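Local coordinates for protein histone deacetylase complex subunit SAP18 (Mus musculus, PDB 4A6Q) that acts as an auxiliary component of the splicing-dependent exon junction complex and enhances transcriptional repression by SIN3 and HDAC1, at residues 58-61 and 67-70; 72-77 and 85-90. All coordinates share one frame; numbering follows the deposited sequence. Where two conformers were deposited one is given.

Contact 1. Residues 58-61 and 67-70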
# COMPACT_ATOMS: atom_id res chain seq x y z
N ILE A 58 4.97 -6.42 -9.18
CA ILE A 58 3.65 -6.48 -9.83
C ILE A 58 3.53 -5.29 -10.78
O ILE A 58 3.99 -4.21 -10.46
CB ILE A 58 2.53 -6.36 -8.76
CG1 ILE A 58 2.51 -7.64 -7.91
CG2 ILE A 58 1.16 -6.08 -9.37
CD1 ILE A 58 1.53 -7.55 -6.72
N TYR A 59 2.97 -5.52 -11.97
CA TYR A 59 2.60 -4.42 -12.85
C TYR A 59 1.16 -4.07 -12.53
O TYR A 59 0.27 -4.93 -12.61
CB TYR A 59 2.66 -4.86 -14.31
CG TYR A 59 4.03 -5.01 -14.89
CD1 TYR A 59 4.96 -4.00 -14.76
CD2 TYR A 59 4.40 -6.17 -15.55
CE1 TYR A 59 6.25 -4.14 -15.31
CE2 TYR A 59 5.65 -6.32 -16.09
CZ TYR A 59 6.56 -5.30 -15.96
OH TYR A 59 7.82 -5.46 -16.50
N THR A 60 0.90 -2.80 -12.24
CA THR A 60 -0.44 -2.38 -11.86
C THR A 60 -0.60 -0.91 -12.18
O THR A 60 0.22 -0.33 -12.90
CB THR A 60 -0.73 -2.73 -10.37
OG1 THR A 60 -2.14 -2.58 -10.09
CG2 THR A 60 0.10 -1.86 -9.40
N TRP A 61 -1.65 -0.30 -11.64
CA TRP A 61 -1.98 1.10 -11.90
C TRP A 61 -2.33 1.82 -10.59
O TRP A 61 -2.45 1.19 -9.55
CB TRP A 61 -3.16 1.19 -12.88
CG TRP A 61 -2.84 0.69 -14.26
CD1 TRP A 61 -2.40 1.44 -15.35
CD2 TRP A 61 -2.91 -0.66 -14.70
NE1 TRP A 61 -2.21 0.60 -16.43
CE2 TRP A 61 -2.52 -0.69 -16.06
CE3 TRP A 61 -3.29 -1.87 -14.08
CZ2 TRP A 61 -2.49 -1.86 -16.81
CZ3 TRP A 61 -3.26 -3.02 -14.82
CH2 TRP A 61 -2.86 -3.02 -16.17
N LYS A 67 -7.77 -5.27 -2.29
CA LYS A 67 -8.25 -6.61 -2.65
C LYS A 67 -7.62 -7.15 -3.92
O LYS A 67 -7.26 -8.32 -4.04
CB LYS A 67 -9.78 -6.62 -2.83
CG LYS A 67 -10.60 -7.07 -1.64
CD LYS A 67 -10.15 -8.37 -0.98
CE LYS A 67 -11.13 -8.74 0.13
NZ LYS A 67 -10.86 -10.06 0.80
N GLU A 68 -7.42 -6.26 -4.90
CA GLU A 68 -6.77 -6.66 -6.13
C GLU A 68 -5.37 -7.14 -5.84
O GLU A 68 -4.88 -8.12 -6.41
CB GLU A 68 -6.73 -5.45 -7.09
CG GLU A 68 -6.11 -5.73 -8.43
CD GLU A 68 -6.21 -4.55 -9.40
OE1 GLU A 68 -6.66 -3.46 -8.99
OE2 GLU A 68 -5.90 -4.79 -10.60
N LEU A 69 -4.67 -6.41 -4.97
CA LEU A 69 -3.31 -6.78 -4.65
C LEU A 69 -3.21 -8.04 -3.81
O LEU A 69 -2.31 -8.84 -4.01
CB LEU A 69 -2.58 -5.61 -3.97
CG LEU A 69 -2.52 -4.38 -4.90
CD1 LEU A 69 -1.98 -3.18 -4.12
CD2 LEU A 69 -1.60 -4.66 -6.13
N THR A 70 -4.13 -8.25 -2.88
CA THR A 70 -4.03 -9.48 -2.10
C THR A 70 -4.30 -10.71 -2.95
O THR A 70 -3.75 -11.77 -2.70
CB THR A 70 -4.96 -9.53 -0.89
OG1 THR A 70 -6.30 -9.62 -1.33
CG2 THR A 70 -4.77 -8.32 0.01

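Contact 2. Residues 72-77 and 85-90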
# COMPACT_ATOMS: atom_id res chain seq x y z
N LEU A 72 -3.17 -11.22 -5.90
CA LEU A 72 -1.87 -11.58 -6.47
C LEU A 72 -0.94 -12.22 -5.44
O LEU A 72 -0.18 -13.14 -5.76
CB LEU A 72 -1.21 -10.36 -7.12
CG LEU A 72 -2.03 -9.82 -8.30
CD1 LEU A 72 -1.54 -8.45 -8.73
CD2 LEU A 72 -1.98 -10.77 -9.46
N VAL A 73 -0.96 -11.71 -4.22
CA VAL A 73 -0.15 -12.28 -3.16
C VAL A 73 -0.57 -13.73 -2.92
O VAL A 73 0.27 -14.62 -2.74
CB VAL A 73 -0.25 -11.43 -1.88
CG1 VAL A 73 0.47 -12.09 -0.68
CG2 VAL A 73 0.33 -10.05 -2.13
N LYS A 74 -1.87 -13.99 -2.95
CA LYS A 74 -2.37 -15.36 -2.73
C LYS A 74 -1.92 -16.38 -3.79
O LYS A 74 -1.80 -17.57 -3.48
CB LYS A 74 -3.88 -15.36 -2.62
CG LYS A 74 -4.39 -14.76 -1.35
CD LYS A 74 -5.82 -14.36 -1.53
CE LYS A 74 -6.31 -13.60 -0.36
NZ LYS A 74 -7.72 -13.17 -0.58
N GLU A 75 -1.68 -15.92 -5.01
CA GLU A 75 -1.13 -16.75 -6.08
C GLU A 75 0.21 -17.35 -5.69
O GLU A 75 0.51 -18.48 -6.07
CB GLU A 75 -0.97 -15.94 -7.40
CG GLU A 75 -2.28 -15.51 -8.07
CD GLU A 75 -2.12 -14.65 -9.35
OE1 GLU A 75 -0.99 -14.31 -9.80
OE2 GLU A 75 -3.17 -14.28 -9.92
N VAL A 76 1.06 -16.58 -4.99
CA VAL A 76 2.39 -17.09 -4.68
C VAL A 76 2.51 -17.67 -3.28
O VAL A 76 3.43 -18.43 -3.02
CB VAL A 76 3.51 -16.04 -4.87
CG1 VAL A 76 3.87 -15.92 -6.35
CG2 VAL A 76 3.10 -14.73 -4.29
N TYR A 77 1.62 -17.28 -2.37
CA TYR A 77 1.65 -17.78 -1.00
C TYR A 77 0.26 -18.36 -0.69
O TYR A 77 -0.55 -17.70 -0.04
CB TYR A 77 1.99 -16.61 -0.07
CG TYR A 77 2.34 -16.92 1.36
CD1 TYR A 77 3.45 -17.69 1.69
CD2 TYR A 77 1.59 -16.39 2.41
CE1 TYR A 77 3.78 -17.95 3.01
CE2 TYR A 77 1.91 -16.64 3.72
CZ TYR A 77 3.00 -17.42 4.02
OH TYR A 77 3.30 -17.66 5.34
N THR A 85 -7.46 -15.07 6.98
CA THR A 85 -6.08 -14.57 6.94
C THR A 85 -6.12 -13.06 6.80
O THR A 85 -6.88 -12.53 6.00
CB THR A 85 -5.32 -15.20 5.75
OG1 THR A 85 -5.25 -16.62 5.96
CG2 THR A 85 -3.90 -14.66 5.70
N HIS A 86 -5.28 -12.36 7.58
CA HIS A 86 -5.32 -10.91 7.65
C HIS A 86 -4.12 -10.31 6.94
O HIS A 86 -2.99 -10.76 7.09
CB HIS A 86 -5.29 -10.52 9.13
CG HIS A 86 -5.51 -9.07 9.41
ND1 HIS A 86 -4.48 -8.16 9.51
CD2 HIS A 86 -6.64 -8.38 9.71
CE1 HIS A 86 -4.97 -6.96 9.81
NE2 HIS A 86 -6.28 -7.08 9.95
N PHE A 87 -4.41 -9.33 6.08
CA PHE A 87 -3.35 -8.62 5.36
C PHE A 87 -3.30 -7.17 5.77
O PHE A 87 -4.25 -6.42 5.52
CB PHE A 87 -3.66 -8.69 3.86
CG PHE A 87 -3.71 -10.08 3.31
CD1 PHE A 87 -4.87 -10.87 3.45
CD2 PHE A 87 -2.62 -10.61 2.62
CE1 PHE A 87 -4.92 -12.16 2.90
CE2 PHE A 87 -2.67 -11.89 2.09
CZ PHE A 87 -3.82 -12.67 2.24
N ASN A 88 -2.21 -6.75 6.41
CA ASN A 88 -2.10 -5.38 6.87
C ASN A 88 -1.14 -4.62 5.97
O ASN A 88 0.02 -4.97 5.87
CB ASN A 88 -1.54 -5.37 8.30
CG ASN A 88 -1.68 -4.03 8.98
OD1 ASN A 88 -0.99 -3.06 8.66
ND2 ASN A 88 -2.54 -3.98 9.98
N PHE A 89 -1.65 -3.60 5.29
CA PHE A 89 -0.84 -2.87 4.29
C PHE A 89 -0.25 -1.58 4.85
O PHE A 89 -0.95 -0.81 5.55
CB PHE A 89 -1.72 -2.44 3.11
CG PHE A 89 -2.11 -3.54 2.17
CD1 PHE A 89 -3.10 -4.46 2.51
CD2 PHE A 89 -1.52 -3.62 0.90
CE1 PHE A 89 -3.50 -5.46 1.60
CE2 PHE A 89 -1.94 -4.62 -0.01
CZ PHE A 89 -2.90 -5.53 0.36
N ALA A 90 0.99 -1.29 4.45
CA ALA A 90 1.64 -0.03 4.79
C ALA A 90 2.44 0.45 3.58
O ALA A 90 2.92 -0.38 2.82
CB ALA A 90 2.57 -0.21 5.97

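Contact 1. Residues 58-61 and 67-70
L69 of helix 66-76 presents its CD2 methyl to I58 of strand 56-60, whose CD1 lies 4.3 Å from it. This is an apolar approach of one branch end to another, at a separation that indicates light rather than tight packing. The backbones are well apart, with the CA atoms of I58 and L69 8.7 Å from each other, and the side chains span that gap. In I58 the chain runs out extended to its terminal methyl (chi2 174°), which carries CD1 to the leucine. L69 branches at CG, and its CD2 is the arm turned to the strand; L30 of the neighbouring strand 28-35 also touches this leucine.

T60, two residues along from I58, points its CB toward the same helix. Its CG2 stands 4.6 Å from L69 CD2, so the methyl adds to the apolar surroundings without close contact. OG1 is set anti to the backbone N (chi1 -168°) and faces E68, but T60 OG1 and E68 OE2 are 4.4 Å apart, too far for a hydrogen bond. The carboxylate instead forms a salt bridge through OE2 with R22. With no hydrogen bond passing between the segments and just 141 Å² buried, the helix and strand are probably held here by apolar burial alone between these segments, while the acid at the margin directs its charge elsewhere.

Contact 2. Residues 72-77 and 85-90
V73 approaches F87 from helix 66-76 with its CG1 methyl, which lies near the plane of the ring, at its edge, 4.2 Å from F87 CE2. Placing CG1 anti to the backbone N (chi1 174°) brings that branch to the phenylalanine, and the two side chains run past each other in opposite senses. The carbonyl of V73 is used within the helix end: V73 O accepts from V76 N at 3.1 Å and also from Y77 N at 3.0 Å.

K74 follows with a longer side chain whose aliphatic part does the work. Extended beyond CG, it passes the far end of the ring at a slant, where CE comes to 3.7 Å from F87 CZ. The same CE is 3.8 Å from F87 CE1, and further back K74 CG is 4.2 Å from F87 CZ, so methylene carbons at two levels meet the ring. Replacing F87 by an alanine would probably leave V73 CG1 and the K74 methylenes without their aromatic partner and open a gap between helix and strand.

Beyond these two residues, S111 touches both K74 and F87, and T109 of strand 101-110 packs on F87 from the neighbouring strand. A helix laid across a mixed sheet, with an aromatic from the inner strand 86-94 rising to meet it, fits the ubiquitin-like beta-grasp fold to which SAP18 belongs.

In the fold
Both contacts set helix 66-76 on the same sheet, at successive parts of the helix and on different strands: contact 1 reaches the outermost strand 56-60, contact 2 the inner strand 86-94. Both are mainly buried, and neither has a hydrogen bond between its segments. They differ in the groups used, branched aliphatic ends in contact 1 and an aromatic ring met by a methyl and lysine methylenes in contact 2. Each has a partly exposed charged residue, E68 or K74, beside its buried members. The two also join directly: T70 CG2 lies 3.4 Å from F89 CZ, and I58 CG2 lies 3.6 Å from L72 CD1, consistent with one continuous helix-sheet interface.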